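Local coordinates for phosphate-binding protein PstS 2 (Streptococcus pneumoniae, PDB 4H1X) that probably serves as the solute-binding component of the PstSACB ABC transporter, capturing phosphate for import, at residues 76-87 / 234-245; 151-162 / 180-191. One frame throughout, in Å; residues are numbered along the deposited sequence. Where two conformers were deposited one is given.

Contact 1 of 2, residues 76-87 / 234-245; sequences LTKSVKALEIDG and VVVNNDNKASQV
Lys81 and Val236 form an antiparallel hydrogen-bonded pair, and Ala82 and Val235 the non-hydrogen-bonded pair next to it. Lys81 N lies 2.8 Å from Val236 O, and the return bond runs from Val236 N to Lys81 O. Leu83 N then binds Val234 O. Past this point strand 81-85, antiparallel to 223-236, runs parallel to 244-245: a mixed sheet in one lobe of what looks like a periplasmic binding protein fold. Glu84 N reaches Ser243 O at 2.8 Å in a nearly straight bond (178°), Glu84 O takes Val245 N, and Asp86 N donates to Val245 O.

Leu83 sits at the changeover, its side chain directed at the other segment. Leu83 CD1 lies 3.7 Å from Val236 CG1, the two side chains crossing at about a right angle. The same methyl also meets Val234 CG1 and Val245 CG2, and Ile68 of strand 67-72 packs on Leu83 too. Val80 CG2 and Leu76 CD1 both touch Val235 CG1, while helix 54-63 packs on Val80 and Val235.

The amine of Lys81 reaches the connection between strands 223-236 and 244-245. The Lys81 chain first runs out trans to its own amide nitrogen (chi1 179°), then turns at chi3 (81°), which carries the amine there. Lys81 NZ is 2.7 Å from Asn240 O, nearly in line with its C=O bond. Lys81 NZ is also 2.9 Å from Ala242 O, but above that carbonyl's plane. A water links NZ to Asn238 O. Asn238 ND2 donates to Lys78 O at 2.9 Å, with the acceptor close to the amide plane. Asn237 and Asn240 each shape an Asx turn.

Two carbonyls and a water thus hold the ammonium group. These neutral acceptors should stabilise its positive charge, and the lysine ties the 237-243 connection to strand 81-85.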
loop_
_atom_site.group_PDB
_atom_site.type_symbol
_atom_site.label_atom_id
_atom_site.label_comp_id
_atom_site.label_asym_id
_atom_site.label_seq_id
_atom_site.Cartn_x
_atom_site.Cartn_y
_atom_site.Cartn_z
ATOM N N LEU A 76 12.069 3.398 -2.987
ATOM C CA LEU A 76 13.087 3.099 -4.010
ATOM C C LEU A 76 14.268 4.052 -3.883
ATOM O O LEU A 76 14.068 5.251 -3.644
ATOM C CB LEU A 76 12.468 3.201 -5.418
ATOM C CG LEU A 76 13.378 2.954 -6.622
ATOM C CD1 LEU A 76 13.960 1.540 -6.598
ATOM C CD2 LEU A 76 12.615 3.208 -7.906
ATOM N N THR A 77 15.494 3.503 -3.960
ATOM C CA THR A 77 16.740 4.278 -3.930
ATOM C C THR A 77 17.626 3.861 -5.088
ATOM O O THR A 77 17.389 2.811 -5.695
ATOM C CB THR A 77 17.523 4.114 -2.602
ATOM O OG1 THR A 77 18.154 2.831 -2.566
ATOM C CG2 THR A 77 16.692 4.368 -1.361
ATOM N N LYS A 78 18.708 4.638 -5.333
ATOM C CA LYS A 78 19.723 4.362 -6.362
ATOM C C LYS A 78 20.557 3.078 -6.066
ATOM O O LYS A 78 21.303 2.654 -6.945
ATOM C CB LYS A 78 20.679 5.566 -6.494
ATOM C CG LYS A 78 21.509 5.822 -5.232
ATOM C CD LYS A 78 22.544 6.920 -5.385
ATOM C CE LYS A 78 23.051 7.380 -4.036
ATOM N NZ LYS A 78 23.868 6.342 -3.344
ATOM N N SER A 79 20.441 2.493 -4.843
ATOM C CA SER A 79 21.205 1.309 -4.434
ATOM C C SER A 79 20.665 0.022 -5.077
ATOM O O SER A 79 21.314 -1.028 -5.012
ATOM C CB SER A 79 21.202 1.183 -2.916
ATOM O OG SER A 79 21.892 2.277 -2.335
ATOM N N VAL A 80 19.472 0.100 -5.673
ATOM C CA VAL A 80 18.850 -1.030 -6.368
ATOM C C VAL A 80 18.249 -0.501 -7.683
ATOM O O VAL A 80 18.124 0.721 -7.867
ATOM C CB VAL A 80 17.792 -1.785 -5.513
ATOM C CG1 VAL A 80 18.386 -2.415 -4.247
ATOM C CG2 VAL A 80 16.611 -0.886 -5.177
ATOM N N LYS A 81 17.815 -1.412 -8.558
ATOM C CA LYS A 81 17.214 -1.018 -9.831
ATOM C C LYS A 81 15.760 -1.521 -9.932
ATOM O O LYS A 81 15.527 -2.714 -9.787
ATOM C CB LYS A 81 18.046 -1.565 -10.986
ATOM C CG LYS A 81 17.466 -1.206 -12.353
ATOM C CD LYS A 81 18.418 -1.481 -13.496
ATOM C CE LYS A 81 18.430 -2.912 -13.929
ATOM N NZ LYS A 81 19.224 -3.090 -15.183
ATOM N N ALA A 82 14.805 -0.629 -10.189
ATOM C CA ALA A 82 13.405 -1.043 -10.366
ATOM C C ALA A 82 13.217 -1.569 -11.797
ATOM O O ALA A 82 13.634 -0.918 -12.777
ATOM C CB ALA A 82 12.435 0.105 -10.087
ATOM N N LEU A 83 12.611 -2.766 -11.910
ATOM C CA LEU A 83 12.293 -3.336 -13.212
ATOM C C LEU A 83 11.091 -2.637 -13.805
ATOM O O LEU A 83 10.205 -2.195 -13.072
ATOM C CB LEU A 83 11.982 -4.850 -13.097
ATOM C CG LEU A 83 13.132 -5.795 -12.718
ATOM C CD1 LEU A 83 12.624 -7.237 -12.562
ATOM C CD2 LEU A 83 14.254 -5.748 -13.732
ATOM N N GLU A 84 11.038 -2.564 -15.141
ATOM C CA GLU A 84 9.831 -2.087 -15.800
ATOM C C GLU A 84 8.875 -3.291 -15.838
ATOM O O GLU A 84 9.347 -4.429 -15.952
ATOM C CB GLU A 84 10.159 -1.539 -17.207
ATOM C CG GLU A 84 11.036 -0.293 -17.137
ATOM C CD GLU A 84 11.317 0.383 -18.466
ATOM O OE1 GLU A 84 11.022 -0.222 -19.523
ATOM O OE2 GLU A 84 11.846 1.518 -18.446
ATOM N N ILE A 85 7.563 -3.065 -15.694
ATOM C CA ILE A 85 6.592 -4.165 -15.741
ATOM C C ILE A 85 5.677 -3.910 -16.928
ATOM O O ILE A 85 5.046 -2.848 -17.008
ATOM C CB ILE A 85 5.834 -4.373 -14.405
ATOM C CG1 ILE A 85 6.774 -4.954 -13.339
ATOM C CG2 ILE A 85 4.634 -5.307 -14.592
ATOM C CD1 ILE A 85 7.355 -3.983 -12.470
ATOM N N ASP A 86 5.659 -4.865 -17.882
ATOM C CA ASP A 86 4.895 -4.745 -19.141
ATOM C C ASP A 86 5.377 -3.508 -19.917
ATOM O O ASP A 86 4.568 -2.762 -20.478
ATOM C CB ASP A 86 3.375 -4.658 -18.889
ATOM C CG ASP A 86 2.697 -5.853 -18.246
ATOM O OD1 ASP A 86 3.087 -7.008 -18.561
ATOM O OD2 ASP A 86 1.699 -5.638 -17.517
ATOM N N GLY A 87 6.690 -3.280 -19.888
ATOM C CA GLY A 87 7.342 -2.143 -20.531
ATOM C C GLY A 87 7.065 -0.779 -19.917
ATOM O O GLY A 87 7.494 0.233 -20.495
ATOM N N VAL A 234 9.408 -3.598 -8.177
ATOM C CA VAL A 234 10.115 -4.883 -8.226
ATOM C C VAL A 234 11.554 -4.515 -8.466
ATOM O O VAL A 234 11.863 -3.876 -9.489
ATOM C CB VAL A 234 9.548 -5.846 -9.291
ATOM C CG1 VAL A 234 10.374 -7.129 -9.328
ATOM C CG2 VAL A 234 8.085 -6.162 -9.009
ATOM N N VAL A 235 12.428 -4.872 -7.539
ATOM C CA VAL A 235 13.794 -4.389 -7.593
ATOM C C VAL A 235 14.812 -5.532 -7.732
ATOM O O VAL A 235 14.646 -6.614 -7.155
ATOM C CB VAL A 235 14.129 -3.496 -6.354
ATOM C CG1 VAL A 235 13.385 -2.155 -6.417
ATOM C CG2 VAL A 235 13.840 -4.209 -5.017
ATOM N N VAL A 236 15.866 -5.249 -8.483
ATOM C CA VAL A 236 16.995 -6.137 -8.742
ATOM C C VAL A 236 18.295 -5.394 -8.399
ATOM O O VAL A 236 18.279 -4.186 -8.155
ATOM C CB VAL A 236 17.010 -6.663 -10.211
ATOM C CG1 VAL A 236 15.761 -7.487 -10.524
ATOM C CG2 VAL A 236 17.198 -5.521 -11.221
ATOM N N ASN A 237 19.410 -6.122 -8.383
ATOM C CA ASN A 237 20.706 -5.526 -8.119
ATOM C C ASN A 237 21.100 -4.654 -9.311
ATOM O O ASN A 237 20.716 -4.961 -10.438
ATOM C CB ASN A 237 21.724 -6.639 -7.894
ATOM C CG ASN A 237 23.040 -6.141 -7.366
ATOM O OD1 ASN A 237 23.910 -5.703 -8.114
ATOM N ND2 ASN A 237 23.216 -6.224 -6.062
ATOM N N ASN A 238 21.814 -3.560 -9.069
ATOM C CA ASN A 238 22.284 -2.667 -10.147
ATOM C C ASN A 238 23.174 -3.394 -11.186
ATOM O O ASN A 238 23.244 -2.956 -12.334
ATOM C CB ASN A 238 23.032 -1.479 -9.552
ATOM C CG ASN A 238 22.119 -0.385 -9.113
ATOM O OD1 ASN A 238 21.162 -0.029 -9.821
ATOM N ND2 ASN A 238 22.394 0.169 -7.937
ATOM N N ASP A 239 23.829 -4.501 -10.792
ATOM C CA ASP A 239 24.664 -5.348 -11.667
ATOM C C ASP A 239 23.840 -6.149 -12.695
ATOM O O ASP A 239 24.403 -6.661 -13.682
ATOM C CB ASP A 239 25.442 -6.361 -10.813
ATOM C CG ASP A 239 26.654 -5.830 -10.071
ATOM O OD1 ASP A 239 26.876 -4.601 -10.092
ATOM O OD2 ASP A 239 27.365 -6.646 -9.449
ATOM N N ASN A 240 22.535 -6.359 -12.394
ATOM C CA ASN A 240 21.619 -7.129 -13.238
ATOM C C ASN A 240 21.296 -6.369 -14.530
ATOM O O ASN A 240 20.738 -5.267 -14.473
ATOM C CB ASN A 240 20.321 -7.448 -12.474
ATOM C CG ASN A 240 19.553 -8.610 -13.055
ATOM O OD1 ASN A 240 19.509 -8.809 -14.277
ATOM N ND2 ASN A 240 18.910 -9.389 -12.199
ATOM N N LYS A 241 21.640 -6.969 -15.680
ATOM C CA LYS A 241 21.408 -6.406 -17.018
ATOM C C LYS A 241 19.906 -6.409 -17.389
ATOM O O LYS A 241 19.517 -5.607 -18.228
ATOM C CB LYS A 241 22.255 -7.116 -18.099
ATOM C CG LYS A 241 21.762 -8.493 -18.550
ATOM C CD LYS A 241 22.446 -8.935 -19.852
ATOM C CE LYS A 241 21.870 -10.217 -20.407
ATOM N NZ LYS A 241 22.609 -10.680 -21.618
ATOM N N ALA A 242 19.075 -7.265 -16.753
ATOM C CA ALA A 242 17.612 -7.292 -16.990
ATOM C C ALA A 242 16.985 -5.942 -16.609
ATOM O O ALA A 242 17.389 -5.349 -15.609
ATOM C CB ALA A 242 16.960 -8.404 -16.183
ATOM N N SER A 243 16.025 -5.451 -17.403
ATOM C CA SER A 243 15.420 -4.154 -17.115
ATOM C C SER A 243 13.906 -4.224 -17.145
ATOM O O SER A 243 13.253 -3.279 -16.715
ATOM C CB SER A 243 15.920 -3.100 -18.102
ATOM O OG SER A 243 15.508 -3.397 -19.425
ATOM N N GLN A 244 13.346 -5.310 -17.699
ATOM C CA GLN A 244 11.889 -5.423 -17.748
ATOM C C GLN A 244 11.413 -6.861 -17.646
ATOM O O GLN A 244 12.093 -7.796 -18.081
ATOM C CB GLN A 244 11.301 -4.749 -19.008
ATOM C CG GLN A 244 11.692 -5.386 -20.332
ATOM C CD GLN A 244 11.050 -4.660 -21.483
ATOM O OE1 GLN A 244 11.733 -4.041 -22.306
ATOM N NE2 GLN A 244 9.719 -4.712 -21.558
ATOM N N VAL A 245 10.221 -7.020 -17.070
ATOM C CA VAL A 245 9.562 -8.320 -16.966
ATOM C C VAL A 245 8.114 -8.154 -17.321
ATOM O O VAL A 245 7.525 -7.116 -17.028
ATOM C CB VAL A 245 9.713 -9.023 -15.576
ATOM C CG1 VAL A 245 11.107 -9.614 -15.404
ATOM C CG2 VAL A 245 9.357 -8.096 -14.414
HETATM O O HOH W 1 22.476 -3.066 -6.373
HETATM O O HOH W 2 19.633 2.029 -10.040
HETATM O O HOH W 3 21.684 -2.055 -14.354
HETATM O O HOH W 4 14.748 -1.419 -15.122
HETATM O O HOH W 5 9.060 -2.105 -10.539
#

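Contact 2 of 2, residues 151-162 / 180-191; sequences SQHLSGKLSVVG and ENPEVTIDITSN
Val160 and Ile186 run alongside each other from neighbouring parallel strands of a right-handed beta-alpha-beta unit. Strands 155-162 and 183-190 are joined by helix 164-180, and the N-to-C directions of these two strand segments differ by 14°. Regular backbone bonds run from Gly156 to Asn191, with Thr189 N only 2.7 Å from Val160 O.

The packed face carries Leu158, Val160, Val184, Ile186 and Ile188. Val160 CG2 is 4.1 Å from Ile186 CG2, and Leu158 CB is equally far from Ile186 CG1. Helix 164-180 covers this face through Met170 and Tyr177, while Phe121 of helix 116-126 packs on Leu158.

The opposite face is mostly polar and looser, apart from Val161, which lies buried against Thr189. Lys157 lays CG against Thr185 OG1 at 3.4 Å, but its NZ stays 5.0 Å from Asp187 OD2. A water joins Ser159 OG to Thr189 OG1. Near the start of the strands, the bond from Gly156 N to Glu183 O is weak, and another water links Gly156 O with Glu183 O.

Before the strands, Asn181 OD1 accepts from Leu154 N, and Asn181 ND2 donates to Tyr149 OH and Tyr177 O. Ser151 swings OG opposite its amide nitrogen (chi1 -178°), which brings OG 2.6 Å from Glu180 O and 2.9 Å from Asn181 OD1. Ser151 OG also lies 3.6 Å above the His153 ring plane, over the ring centre.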
loop_
_atom_site.group_PDB
_atom_site.type_symbol
_atom_site.label_atom_id
_atom_site.label_comp_id
_atom_site.label_asym_id
_atom_site.label_seq_id
_atom_site.Cartn_x
_atom_site.Cartn_y
_atom_site.Cartn_z
ATOM N N SER A 151 -8.252 25.305 11.307
ATOM C CA SER A 151 -8.682 24.585 12.519
ATOM C C SER A 151 -9.882 25.237 13.223
ATOM O O SER A 151 -9.968 26.465 13.305
ATOM C CB SER A 151 -7.536 24.447 13.515
ATOM O OG SER A 151 -7.968 23.718 14.654
ATOM N N GLN A 152 -10.798 24.394 13.729
ATOM C CA GLN A 152 -11.989 24.817 14.491
ATOM C C GLN A 152 -11.692 24.625 15.983
ATOM O O GLN A 152 -12.529 24.953 16.835
ATOM C CB GLN A 152 -13.262 24.025 14.073
ATOM C CG GLN A 152 -13.381 23.736 12.566
ATOM C CD GLN A 152 -14.770 23.362 12.092
ATOM O OE1 GLN A 152 -15.501 22.593 12.726
ATOM N NE2 GLN A 152 -15.145 23.855 10.915
ATOM N N HIS A 153 -10.472 24.082 16.281
ATOM C CA HIS A 153 -9.942 23.735 17.605
ATOM C C HIS A 153 -10.994 22.887 18.304
ATOM O O HIS A 153 -11.521 23.250 19.365
ATOM C CB HIS A 153 -9.531 24.986 18.399
ATOM C CG HIS A 153 -8.483 25.787 17.698
ATOM N ND1 HIS A 153 -7.141 25.439 17.767
ATOM C CD2 HIS A 153 -8.617 26.865 16.889
ATOM C CE1 HIS A 153 -6.503 26.326 17.019
ATOM N NE2 HIS A 153 -7.350 27.208 16.474
ATOM N N LEU A 154 -11.360 21.775 17.630
ATOM C CA LEU A 154 -12.411 20.882 18.095
ATOM C C LEU A 154 -11.959 20.027 19.234
ATOM O O LEU A 154 -10.784 20.015 19.608
ATOM C CB LEU A 154 -12.952 19.991 16.971
ATOM C CG LEU A 154 -13.741 20.670 15.846
ATOM C CD1 LEU A 154 -14.172 19.655 14.812
ATOM C CD2 LEU A 154 -14.967 21.415 16.374
ATOM N N SER A 155 -12.928 19.344 19.829
ATOM C CA SER A 155 -12.678 18.452 20.928
ATOM C C SER A 155 -13.482 17.214 20.692
ATOM O O SER A 155 -14.566 17.273 20.114
ATOM C CB SER A 155 -13.040 19.103 22.258
ATOM O OG SER A 155 -12.546 18.317 23.328
ATOM N N GLY A 156 -12.963 16.106 21.163
ATOM C CA GLY A 156 -13.646 14.841 21.021
ATOM C C GLY A 156 -12.673 13.753 20.656
ATOM O O GLY A 156 -11.467 13.990 20.582
ATOM N N LYS A 157 -13.214 12.559 20.433
ATOM C CA LYS A 157 -12.416 11.383 20.105
ATOM C C LYS A 157 -12.853 10.795 18.774
ATOM O O LYS A 157 -14.046 10.762 18.461
ATOM C CB LYS A 157 -12.521 10.321 21.222
ATOM C CG LYS A 157 -11.648 9.069 21.007
ATOM C CD LYS A 157 -12.135 7.864 21.805
ATOM C CE LYS A 157 -12.240 6.607 20.963
ATOM N NZ LYS A 157 -13.589 6.459 20.341
ATOM N N LEU A 158 -11.872 10.291 18.016
ATOM C CA LEU A 158 -12.093 9.617 16.759
ATOM C C LEU A 158 -11.500 8.244 16.831
ATOM O O LEU A 158 -10.399 8.065 17.389
ATOM C CB LEU A 158 -11.464 10.361 15.579
ATOM C CG LEU A 158 -12.258 11.514 15.028
ATOM C CD1 LEU A 158 -11.452 12.231 13.970
ATOM C CD2 LEU A 158 -13.589 11.033 14.454
ATOM N N SER A 159 -12.223 7.271 16.280
ATOM C CA SER A 159 -11.728 5.897 16.191
ATOM C C SER A 159 -11.565 5.562 14.723
ATOM O O SER A 159 -12.539 5.635 13.952
ATOM C CB SER A 159 -12.677 4.922 16.882
ATOM O OG SER A 159 -12.198 3.597 16.704
ATOM N N VAL A 160 -10.338 5.232 14.325
ATOM C CA VAL A 160 -10.004 4.901 12.930
ATOM C C VAL A 160 -9.516 3.450 12.933
ATOM O O VAL A 160 -8.600 3.116 13.686
ATOM C CB VAL A 160 -8.991 5.895 12.292
ATOM C CG1 VAL A 160 -8.791 5.552 10.820
ATOM C CG2 VAL A 160 -9.468 7.352 12.431
ATOM N N VAL A 161 -10.183 2.562 12.181
ATOM C CA VAL A 161 -9.896 1.135 12.264
ATOM C C VAL A 161 -9.689 0.489 10.915
ATOM O O VAL A 161 -10.454 0.783 9.998
ATOM C CB VAL A 161 -11.103 0.437 12.975
ATOM C CG1 VAL A 161 -10.942 -1.086 13.007
ATOM C CG2 VAL A 161 -11.339 1.006 14.392
ATOM N N GLY A 162 -8.753 -0.469 10.828
ATOM C CA GLY A 162 -8.639 -1.227 9.590
ATOM C C GLY A 162 -7.281 -1.732 9.189
ATOM O O GLY A 162 -6.453 -2.082 10.038
ATOM N N GLU A 180 -3.027 20.947 14.950
ATOM C CA GLU A 180 -4.024 21.991 14.709
ATOM C C GLU A 180 -5.194 21.896 15.686
ATOM O O GLU A 180 -5.856 22.895 15.935
ATOM C CB GLU A 180 -4.561 21.903 13.261
ATOM C CG GLU A 180 -3.534 22.219 12.177
ATOM C CD GLU A 180 -3.147 23.672 11.957
ATOM O OE1 GLU A 180 -3.797 24.574 12.535
ATOM O OE2 GLU A 180 -2.203 23.909 11.170
ATOM N N ASN A 181 -5.474 20.690 16.207
ATOM C CA ASN A 181 -6.589 20.410 17.114
ATOM C C ASN A 181 -6.085 19.664 18.358
ATOM O O ASN A 181 -6.317 18.454 18.489
ATOM C CB ASN A 181 -7.632 19.579 16.354
ATOM C CG ASN A 181 -8.249 20.321 15.193
ATOM O OD1 ASN A 181 -9.133 21.158 15.369
ATOM N ND2 ASN A 181 -7.771 20.056 13.994
ATOM N N PRO A 182 -5.387 20.371 19.287
ATOM C CA PRO A 182 -4.781 19.680 20.442
ATOM C C PRO A 182 -5.745 18.955 21.391
ATOM O O PRO A 182 -5.272 18.069 22.117
ATOM C CB PRO A 182 -4.041 20.803 21.194
ATOM C CG PRO A 182 -4.626 22.069 20.688
ATOM C CD PRO A 182 -4.977 21.791 19.257
ATOM N N GLU A 183 -7.045 19.294 21.402
ATOM C CA GLU A 183 -8.000 18.623 22.307
ATOM C C GLU A 183 -8.783 17.487 21.619
ATOM O O GLU A 183 -9.827 17.051 22.122
ATOM C CB GLU A 183 -8.941 19.647 22.946
ATOM C CG GLU A 183 -8.145 20.517 23.909
ATOM C CD GLU A 183 -8.903 21.520 24.753
ATOM O OE1 GLU A 183 -9.726 22.282 24.194
ATOM O OE2 GLU A 183 -8.609 21.598 25.968
ATOM N N VAL A 184 -8.278 17.019 20.470
ATOM C CA VAL A 184 -8.851 15.890 19.731
ATOM C C VAL A 184 -7.979 14.679 19.951
ATOM O O VAL A 184 -6.766 14.777 19.765
ATOM C CB VAL A 184 -9.031 16.162 18.215
ATOM C CG1 VAL A 184 -9.349 14.862 17.446
ATOM C CG2 VAL A 184 -10.128 17.182 17.983
ATOM N N THR A 185 -8.580 13.539 20.325
ATOM C CA THR A 185 -7.794 12.317 20.461
ATOM C C THR A 185 -8.154 11.393 19.294
ATOM O O THR A 185 -9.320 11.288 18.926
ATOM C CB THR A 185 -7.963 11.651 21.828
ATOM O OG1 THR A 185 -9.332 11.382 22.061
ATOM C CG2 THR A 185 -7.421 12.494 22.959
ATOM N N ILE A 186 -7.158 10.772 18.686
ATOM C CA ILE A 186 -7.422 9.870 17.556
ATOM C C ILE A 186 -6.806 8.516 17.894
ATOM O O ILE A 186 -5.596 8.439 18.061
ATOM C CB ILE A 186 -6.917 10.431 16.183
ATOM C CG1 ILE A 186 -7.627 11.780 15.800
ATOM C CG2 ILE A 186 -7.131 9.369 15.086
ATOM C CD1 ILE A 186 -7.031 12.543 14.557
ATOM N N ASP A 187 -7.633 7.470 18.008
ATOM C CA ASP A 187 -7.205 6.092 18.233
ATOM C C ASP A 187 -7.168 5.386 16.880
ATOM O O ASP A 187 -8.143 5.464 16.109
ATOM C CB ASP A 187 -8.179 5.343 19.156
ATOM C CG ASP A 187 -8.204 5.700 20.635
ATOM O OD1 ASP A 187 -7.477 6.628 21.037
ATOM O OD2 ASP A 187 -8.951 5.046 21.384
ATOM N N ILE A 188 -6.066 4.722 16.576
ATOM C CA ILE A 188 -5.974 4.026 15.308
ATOM C C ILE A 188 -5.801 2.549 15.613
ATOM O O ILE A 188 -4.796 2.171 16.223
ATOM C CB ILE A 188 -4.818 4.591 14.448
ATOM C CG1 ILE A 188 -5.047 6.098 14.143
ATOM C CG2 ILE A 188 -4.656 3.743 13.174
ATOM C CD1 ILE A 188 -3.840 6.889 13.698
ATOM N N THR A 189 -6.748 1.725 15.163
ATOM C CA THR A 189 -6.694 0.294 15.399
ATOM C C THR A 189 -6.334 -0.419 14.121
ATOM O O THR A 189 -7.050 -0.288 13.118
ATOM C CB THR A 189 -8.028 -0.203 15.962
ATOM O OG1 THR A 189 -8.288 0.459 17.197
ATOM C CG2 THR A 189 -8.042 -1.718 16.167
ATOM N N SER A 190 -5.229 -1.171 14.156
ATOM C CA SER A 190 -4.780 -1.971 13.029
ATOM C C SER A 190 -5.288 -3.392 13.194
ATOM O O SER A 190 -5.012 -4.025 14.214
ATOM C CB SER A 190 -3.255 -1.995 12.962
ATOM O OG SER A 190 -2.729 -0.692 12.824
ATOM N N ASN A 191 -6.034 -3.886 12.213
ATOM C CA ASN A 191 -6.488 -5.279 12.234
ATOM C C ASN A 191 -6.508 -5.803 10.784
ATOM O O ASN A 191 -5.661 -6.623 10.417
ATOM C CB ASN A 191 -7.810 -5.463 13.000
ATOM C CG ASN A 191 -8.867 -4.395 12.813
ATOM O OD1 ASN A 191 -8.945 -3.726 11.775
ATOM N ND2 ASN A 191 -9.728 -4.248 13.802
HETATM O O HOH W 6 -5.553 26.225 11.333
HETATM O O HOH W 7 -10.993 21.690 13.857
HETATM O O HOH W 8 -8.494 21.322 19.757
HETATM O O HOH W 9 -10.409 14.654 23.560
HETATM O O HOH W 10 -9.686 2.772 17.273
#

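The centres of contacts 1 and 2 are 40 Å apart, and their nearest atoms about 22 Å. They lie on opposite sides of the chain's centre, yet both reach the same branched mixed sheet. Along the chain, segment 76-87 comes first, then both segments of contact 2, then 234-245. Contact 1 therefore brings together distant parts of the sequence, whereas contact 2 joins strands separated by one helix. Strand 155-162 pairs with 207-210, which pairs with 103-110, and that strand pairs with 223-236 of contact 1. This arrangement is consistent with the two-lobed periplasmic binding protein fold, with one contact in each lobe and strands 103-110 and 223-236 linking them. In this family the ligand binds between the lobes.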